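Local coordinates for protein putative nucleotide sugar epimerase/ dehydratase (Bordetella bronchiseptica, PDB 2Q1S) that binds NADH in a Rossmann fold and probably acts as a nucleotide-sugar epimerase or dehydratase in lipopolysaccharide O-antigen biosynthesis, at residues P236-K241 with P247-N252; K132-L137 with V193-Q198. One frame throughout, in Å; residues are numbered along the deposited sequence.

Contact 1 of 2, residues P236-K241 with P247-N252; sequences PTFIYK and PLPLEN
F238, on helix 234-243, is the residue most buried by this contact, and the extended chain of L248, P249 and L250 runs along its ring. L248 lies over one face: its CB stands above the ring centre, and its methyl CD1 turns back toward the root of the side chain, 3.8 Å from F238 CG. The other methyl, CD2, settles against the helix itself, 3.3 Å from F238 O and 3.8 Å from K241 CB, so one methyl serves the ring and the other the helix backbone and the root of K241. The far end of the ring is met by backbone: P249 O sits at the edge near the ring plane, 3.4 Å from F238 CE1. L250 CD2 adds an oblique touch, 4.0 Å from F238 CZ. K241, one turn on, keeps its CG beside the backbone N (chi1 -73°) and runs extended from there, which carries its chain across the pyrrolidine of P249. K241 NZ ends 3.8 Å from P249 CG. The same lysine makes a cation-pi contact with W231, while helix 293-304 packs on F238 and L248. P249 and E251 belong to UDP-binding sites seen in a structure of this protein, though no UDP is bound to this chain here. With no hydrogen bond across it, the contact relies on apolar packing and carbon-to-polar-atom touches to set this UDP-site loop against the helix.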
loop_
_atom_site.group_PDB
_atom_site.type_symbol
_atom_site.label_atom_id
_atom_site.label_comp_id
_atom_site.label_asym_id
_atom_site.label_seq_id
_atom_site.Cartn_x
_atom_site.Cartn_y
_atom_site.Cartn_z
ATOM N N PRO A 236 -2.393 23.187 18.649
ATOM C CA PRO A 236 -1.417 24.268 18.513
ATOM C C PRO A 236 -1.964 25.523 17.797
ATOM O O PRO A 236 -1.519 26.647 18.085
ATOM C CB PRO A 236 -0.258 23.617 17.757
ATOM C CG PRO A 236 -0.900 22.498 16.995
ATOM C CD PRO A 236 -1.930 21.973 17.961
ATOM N N THR A 237 -2.938 25.314 16.908
ATOM C CA THR A 237 -3.607 26.450 16.262
ATOM C C THR A 237 -4.347 27.284 17.288
ATOM O O THR A 237 -4.170 28.506 17.336
ATOM C CB THR A 237 -4.561 25.983 15.157
ATOM O OG1 THR A 237 -3.789 25.436 14.095
ATOM C CG2 THR A 237 -5.345 27.155 14.584
ATOM N N PHE A 238 -5.169 26.620 18.100
ATOM C CA PHE A 238 -5.943 27.315 19.134
ATOM C C PHE A 238 -5.059 27.988 20.175
ATOM O O PHE A 238 -5.347 29.111 20.586
ATOM C CB PHE A 238 -6.911 26.363 19.835
ATOM C CG PHE A 238 -8.159 26.057 19.056
ATOM C CD1 PHE A 238 -8.352 26.535 17.756
ATOM C CD2 PHE A 238 -9.161 25.305 19.652
ATOM C CE1 PHE A 238 -9.521 26.240 17.059
ATOM C CE2 PHE A 238 -10.327 24.988 18.960
ATOM C CZ PHE A 238 -10.514 25.462 17.659
ATOM N N ILE A 239 -3.996 27.310 20.601
ATOM C CA ILE A 239 -3.072 27.871 21.604
ATOM C C ILE A 239 -2.402 29.127 21.058
ATOM O O ILE A 239 -2.325 30.175 21.734
ATOM C CB ILE A 239 -2.033 26.829 22.085
ATOM C CG1 ILE A 239 -2.741 25.769 22.937
ATOM C CG2 ILE A 239 -0.911 27.493 22.886
ATOM C CD1 ILE A 239 -1.857 24.581 23.331
ATOM N N TYR A 240 -1.936 29.025 19.821
ATOM C CA TYR A 240 -1.299 30.183 19.197
ATOM C C TYR A 240 -2.261 31.378 19.144
ATOM O O TYR A 240 -1.917 32.480 19.613
ATOM C CB TYR A 240 -0.774 29.845 17.790
ATOM C CG TYR A 240 -0.180 31.048 17.092
ATOM C CD1 TYR A 240 1.111 31.495 17.397
ATOM C CD2 TYR A 240 -0.932 31.776 16.164
ATOM C CE1 TYR A 240 1.640 32.635 16.781
ATOM C CE2 TYR A 240 -0.407 32.883 15.525
ATOM C CZ TYR A 240 0.872 33.319 15.845
ATOM O OH TYR A 240 1.380 34.436 15.217
ATOM N N LYS A 241 -3.465 31.155 18.602
ATOM C CA LYS A 241 -4.441 32.238 18.403
ATOM C C LYS A 241 -4.908 32.815 19.743
ATOM O O LYS A 241 -5.103 34.035 19.872
ATOM C CB LYS A 241 -5.624 31.766 17.550
ATOM C CG LYS A 241 -5.266 31.590 16.075
ATOM C CD LYS A 241 -6.379 30.982 15.243
ATOM C CE LYS A 241 -6.181 31.382 13.769
ATOM N NZ LYS A 241 -7.045 30.609 12.838
ATOM N N PRO A 247 -10.030 35.507 18.463
ATOM C CA PRO A 247 -11.118 34.528 18.578
ATOM C C PRO A 247 -10.730 33.174 17.981
ATOM O O PRO A 247 -10.111 33.118 16.914
ATOM C CB PRO A 247 -12.254 35.165 17.762
ATOM C CG PRO A 247 -11.943 36.600 17.748
ATOM C CD PRO A 247 -10.449 36.695 17.698
ATOM N N LEU A 248 -11.074 32.101 18.684
ATOM C CA LEU A 248 -10.812 30.743 18.202
ATOM C C LEU A 248 -11.930 30.295 17.277
ATOM O O LEU A 248 -13.079 30.202 17.711
ATOM C CB LEU A 248 -10.679 29.762 19.371
ATOM C CG LEU A 248 -9.626 30.035 20.454
ATOM C CD1 LEU A 248 -9.482 28.823 21.339
ATOM C CD2 LEU A 248 -8.273 30.428 19.864
ATOM N N PRO A 249 -11.603 29.999 16.005
ATOM C CA PRO A 249 -12.656 29.594 15.085
ATOM C C PRO A 249 -13.124 28.164 15.362
ATOM O O PRO A 249 -12.327 27.227 15.316
ATOM C CB PRO A 249 -11.992 29.705 13.709
ATOM C CG PRO A 249 -10.535 29.549 13.965
ATOM C CD PRO A 249 -10.269 30.003 15.370
ATOM N N LEU A 250 -14.406 28.013 15.684
ATOM C CA LEU A 250 -15.009 26.688 15.827
ATOM C C LEU A 250 -15.803 26.366 14.573
ATOM O O LEU A 250 -16.585 27.187 14.098
ATOM C CB LEU A 250 -15.929 26.605 17.052
ATOM C CG LEU A 250 -15.368 26.749 18.471
ATOM C CD1 LEU A 250 -16.516 26.681 19.461
ATOM C CD2 LEU A 250 -14.349 25.664 18.778
ATOM N N GLU A 251 -15.575 25.179 14.023
ATOM C CA GLU A 251 -16.376 24.702 12.906
ATOM C C GLU A 251 -17.573 23.969 13.491
ATOM O O GLU A 251 -17.411 23.041 14.294
ATOM C CB GLU A 251 -15.559 23.781 11.991
ATOM N N ASN A 252 -18.765 24.415 13.114
ATOM C CA ASN A 252 -20.019 23.792 13.555
ATOM C C ASN A 252 -20.233 23.823 15.074
ATOM O O ASN A 252 -20.803 22.892 15.648
ATOM C CB ASN A 252 -20.123 22.354 13.026
ATOM C CG ASN A 252 -19.916 22.265 11.527
ATOM O OD1 ASN A 252 -20.609 22.930 10.751
ATOM N ND2 ASN A 252 -18.959 21.440 11.110
#

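Contact 2 of 2, residues K132-L137 with V193-Q198; sequences KLYERL and VYYHKQ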
loop_
_atom_site.group_PDB
_atom_site.type_symbol
_atom_site.label_atom_id
_atom_site.label_comp_id
_atom_site.label_asym_id
_atom_site.label_seq_id
_atom_site.Cartn_x
_atom_site.Cartn_y
_atom_site.Cartn_z
ATOM N N LYS A 132 11.425 0.423 2.413
ATOM C CA LYS A 132 12.883 0.426 2.256
ATOM C C LYS A 132 13.578 0.223 3.609
ATOM O O LYS A 132 14.596 -0.462 3.684
ATOM C CB LYS A 132 13.375 1.667 1.549
ATOM C CG LYS A 132 12.820 1.724 0.107
ATOM C CD LYS A 132 13.451 2.839 -0.710
ATOM C CE LYS A 132 14.884 2.560 -1.182
ATOM N NZ LYS A 132 15.431 3.633 -2.054
ATOM N N LEU A 133 13.005 0.803 4.655
ATOM C CA LEU A 133 13.580 0.605 5.987
ATOM C C LEU A 133 13.527 -0.858 6.351
ATOM O O LEU A 133 14.544 -1.474 6.761
ATOM C CB LEU A 133 12.816 1.478 6.998
ATOM C CG LEU A 133 13.314 1.258 8.451
ATOM C CD1 LEU A 133 14.766 1.677 8.695
ATOM C CD2 LEU A 133 12.374 1.963 9.402
ATOM N N TYR A 134 12.346 -1.469 6.261
ATOM C CA TYR A 134 12.159 -2.855 6.658
ATOM C C TYR A 134 13.032 -3.789 5.822
ATOM O O TYR A 134 13.601 -4.772 6.325
ATOM C CB TYR A 134 10.694 -3.228 6.528
ATOM C CG TYR A 134 9.801 -2.662 7.622
ATOM C CD1 TYR A 134 10.310 -1.769 8.604
ATOM C CD2 TYR A 134 8.451 -3.006 7.679
ATOM C CE1 TYR A 134 9.487 -1.296 9.617
ATOM C CE2 TYR A 134 7.607 -2.525 8.660
ATOM C CZ TYR A 134 8.121 -1.649 9.631
ATOM O OH TYR A 134 7.283 -1.176 10.626
ATOM N N GLU A 135 13.154 -3.482 4.529
ATOM C CA GLU A 135 13.979 -4.302 3.639
ATOM C C GLU A 135 15.448 -4.313 4.082
ATOM O O GLU A 135 16.125 -5.342 4.006
ATOM C CB GLU A 135 13.837 -3.802 2.197
ATOM C CG GLU A 135 14.567 -4.627 1.148
ATOM C CD GLU A 135 14.088 -6.075 0.993
ATOM O OE1 GLU A 135 13.070 -6.546 1.574
ATOM O OE2 GLU A 135 14.834 -6.795 0.288
ATOM N N ARG A 136 15.922 -3.166 4.542
ATOM C CA ARG A 136 17.278 -3.067 5.092
ATOM C C ARG A 136 17.436 -3.780 6.441
ATOM O O ARG A 136 18.492 -4.423 6.667
ATOM C CB ARG A 136 17.745 -1.627 5.198
ATOM C CG ARG A 136 19.223 -1.493 5.670
ATOM C CD ARG A 136 20.197 -2.264 4.785
ATOM N NE ARG A 136 21.571 -2.167 5.313
ATOM C CZ ARG A 136 22.427 -3.186 5.341
ATOM N NH1 ARG A 136 22.082 -4.362 4.834
ATOM N NH2 ARG A 136 23.648 -3.019 5.842
ATOM N N LEU A 137 16.432 -3.645 7.313
ATOM C CA LEU A 137 16.498 -4.208 8.673
ATOM C C LEU A 137 16.290 -5.716 8.708
ATOM O O LEU A 137 16.577 -6.341 9.735
ATOM C CB LEU A 137 15.504 -3.539 9.610
ATOM C CG LEU A 137 15.579 -2.040 9.880
ATOM C CD1 LEU A 137 14.416 -1.669 10.753
ATOM C CD2 LEU A 137 16.934 -1.653 10.533
ATOM N N VAL A 193 3.286 -6.417 9.310
ATOM C CA VAL A 193 2.840 -7.796 9.468
ATOM C C VAL A 193 3.647 -8.754 8.554
ATOM O O VAL A 193 4.106 -9.822 8.990
ATOM C CB VAL A 193 1.312 -7.913 9.227
ATOM C CG1 VAL A 193 0.860 -9.368 9.154
ATOM C CG2 VAL A 193 0.534 -7.161 10.360
ATOM N N TYR A 194 3.834 -8.343 7.291
ATOM C CA TYR A 194 4.572 -9.192 6.355
ATOM C C TYR A 194 6.017 -9.444 6.747
ATOM O O TYR A 194 6.490 -10.586 6.760
ATOM C CB TYR A 194 4.559 -8.589 4.958
ATOM C CG TYR A 194 5.454 -9.343 4.007
ATOM C CD1 TYR A 194 5.045 -10.542 3.428
ATOM C CD2 TYR A 194 6.736 -8.852 3.695
ATOM C CE1 TYR A 194 5.906 -11.257 2.583
ATOM C CE2 TYR A 194 7.604 -9.549 2.850
ATOM C CZ TYR A 194 7.167 -10.755 2.305
ATOM O OH TYR A 194 7.981 -11.478 1.466
ATOM N N TYR A 195 6.734 -8.387 7.101
ATOM C CA TYR A 195 8.147 -8.577 7.448
ATOM C C TYR A 195 8.317 -9.383 8.729
ATOM O O TYR A 195 9.339 -10.097 8.891
ATOM C CB TYR A 195 8.855 -7.214 7.528
ATOM C CG TYR A 195 9.333 -6.784 6.164
ATOM C CD1 TYR A 195 8.481 -6.078 5.304
ATOM C CD2 TYR A 195 10.610 -7.129 5.715
ATOM C CE1 TYR A 195 8.906 -5.701 4.030
ATOM C CE2 TYR A 195 11.020 -6.757 4.463
ATOM C CZ TYR A 195 10.174 -6.032 3.616
ATOM O OH TYR A 195 10.648 -5.740 2.363
ATOM N N HIS A 196 7.350 -9.293 9.652
ATOM C CA HIS A 196 7.374 -10.154 10.833
ATOM C C HIS A 196 7.157 -11.657 10.464
ATOM O O HIS A 196 7.910 -12.531 10.894
ATOM C CB HIS A 196 6.370 -9.700 11.905
ATOM C CG HIS A 196 6.203 -10.710 12.997
ATOM N ND1 HIS A 196 5.141 -11.585 13.061
ATOM C CD2 HIS A 196 7.024 -11.038 14.032
ATOM C CE1 HIS A 196 5.291 -12.376 14.112
ATOM N NE2 HIS A 196 6.426 -12.060 14.719
ATOM N N LYS A 197 6.154 -11.928 9.633
ATOM C CA LYS A 197 5.795 -13.337 9.288
ATOM C C LYS A 197 6.913 -13.931 8.420
ATOM O O LYS A 197 7.339 -15.081 8.612
ATOM C CB LYS A 197 4.457 -13.346 8.524
ATOM C CG LYS A 197 3.908 -14.701 8.174
ATOM N N GLN A 198 7.389 -13.147 7.452
ATOM C CA GLN A 198 8.336 -13.691 6.475
ATOM C C GLN A 198 9.794 -13.704 6.939
ATOM O O GLN A 198 10.552 -14.653 6.647
ATOM C CB GLN A 198 8.191 -12.925 5.155
ATOM C CG GLN A 198 9.009 -13.539 3.997
ATOM C CD GLN A 198 8.469 -14.872 3.489
ATOM O OE1 GLN A 198 9.178 -15.612 2.790
ATOM N NE2 GLN A 198 7.216 -15.166 3.803
#
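Aromatic packing joins Y134 of helix 128-137 to Y195 of helix 180-199. Y134 CB sits squarely over the middle of the Y195 ring, a CH-pi contact 3.7 Å from the ring centroid and almost on its normal. The Y134 ring follows in an offset edge-to-face pair, its edge turned to the face of Y195, with centroids 5.7 Å apart and planes at 68°; Y134 CD2 comes within 3.9 Å of Y195 CD1. Y194 CE2 lies over the opposite face of Y195, toward the rim, so the ring is held between its own helix and the neighbouring one. Both helices flank the parallel Rossmann sheet on the same side: Y134 also rests on V146 and Y148 of strand 145-151, and helix 180-199 carries Y181 and K185, NADH-binding residues, near its N-terminal end. The hydrogen bonding is at the phenol end. Y195 OH donates to E135 OE1 at 2.7 Å, reaching the anti side of the carboxylate 19° out of its plane, while the carboxylate and ring planes are steeply inclined to each other. E135 has CG anti to the backbone N (chi1 -176°) and then bends at chi2, which brings OE1 back to the ring edge, 3.5 Å from Y195 CE2. K138 forms a salt bridge with the same oxygen, and Y134 OH is bonded to S192 OG. P119 of the second subunit packs on both E135 and Y195.

From the N terminus, helix 128-137 supplies the first half of contact 2, and the chain then passes through strand 145-151 before helix 180-199 returns to it, closing a long loop of 55 residues between the segments. Only after strand 203-212 does helix 234-243 begin contact 1, whose loop is short: five residues separate its segments, and the chain goes on to strand 257-262. The two loops follow in series, neither nested nor crossed. Contact 2 joins neighbouring helices flanking the Rossmann sheet; contact 1 fastens the UDP-site loop to the helix before it. They lie on opposite sides of the chain's centre, their centres about 41 Å apart.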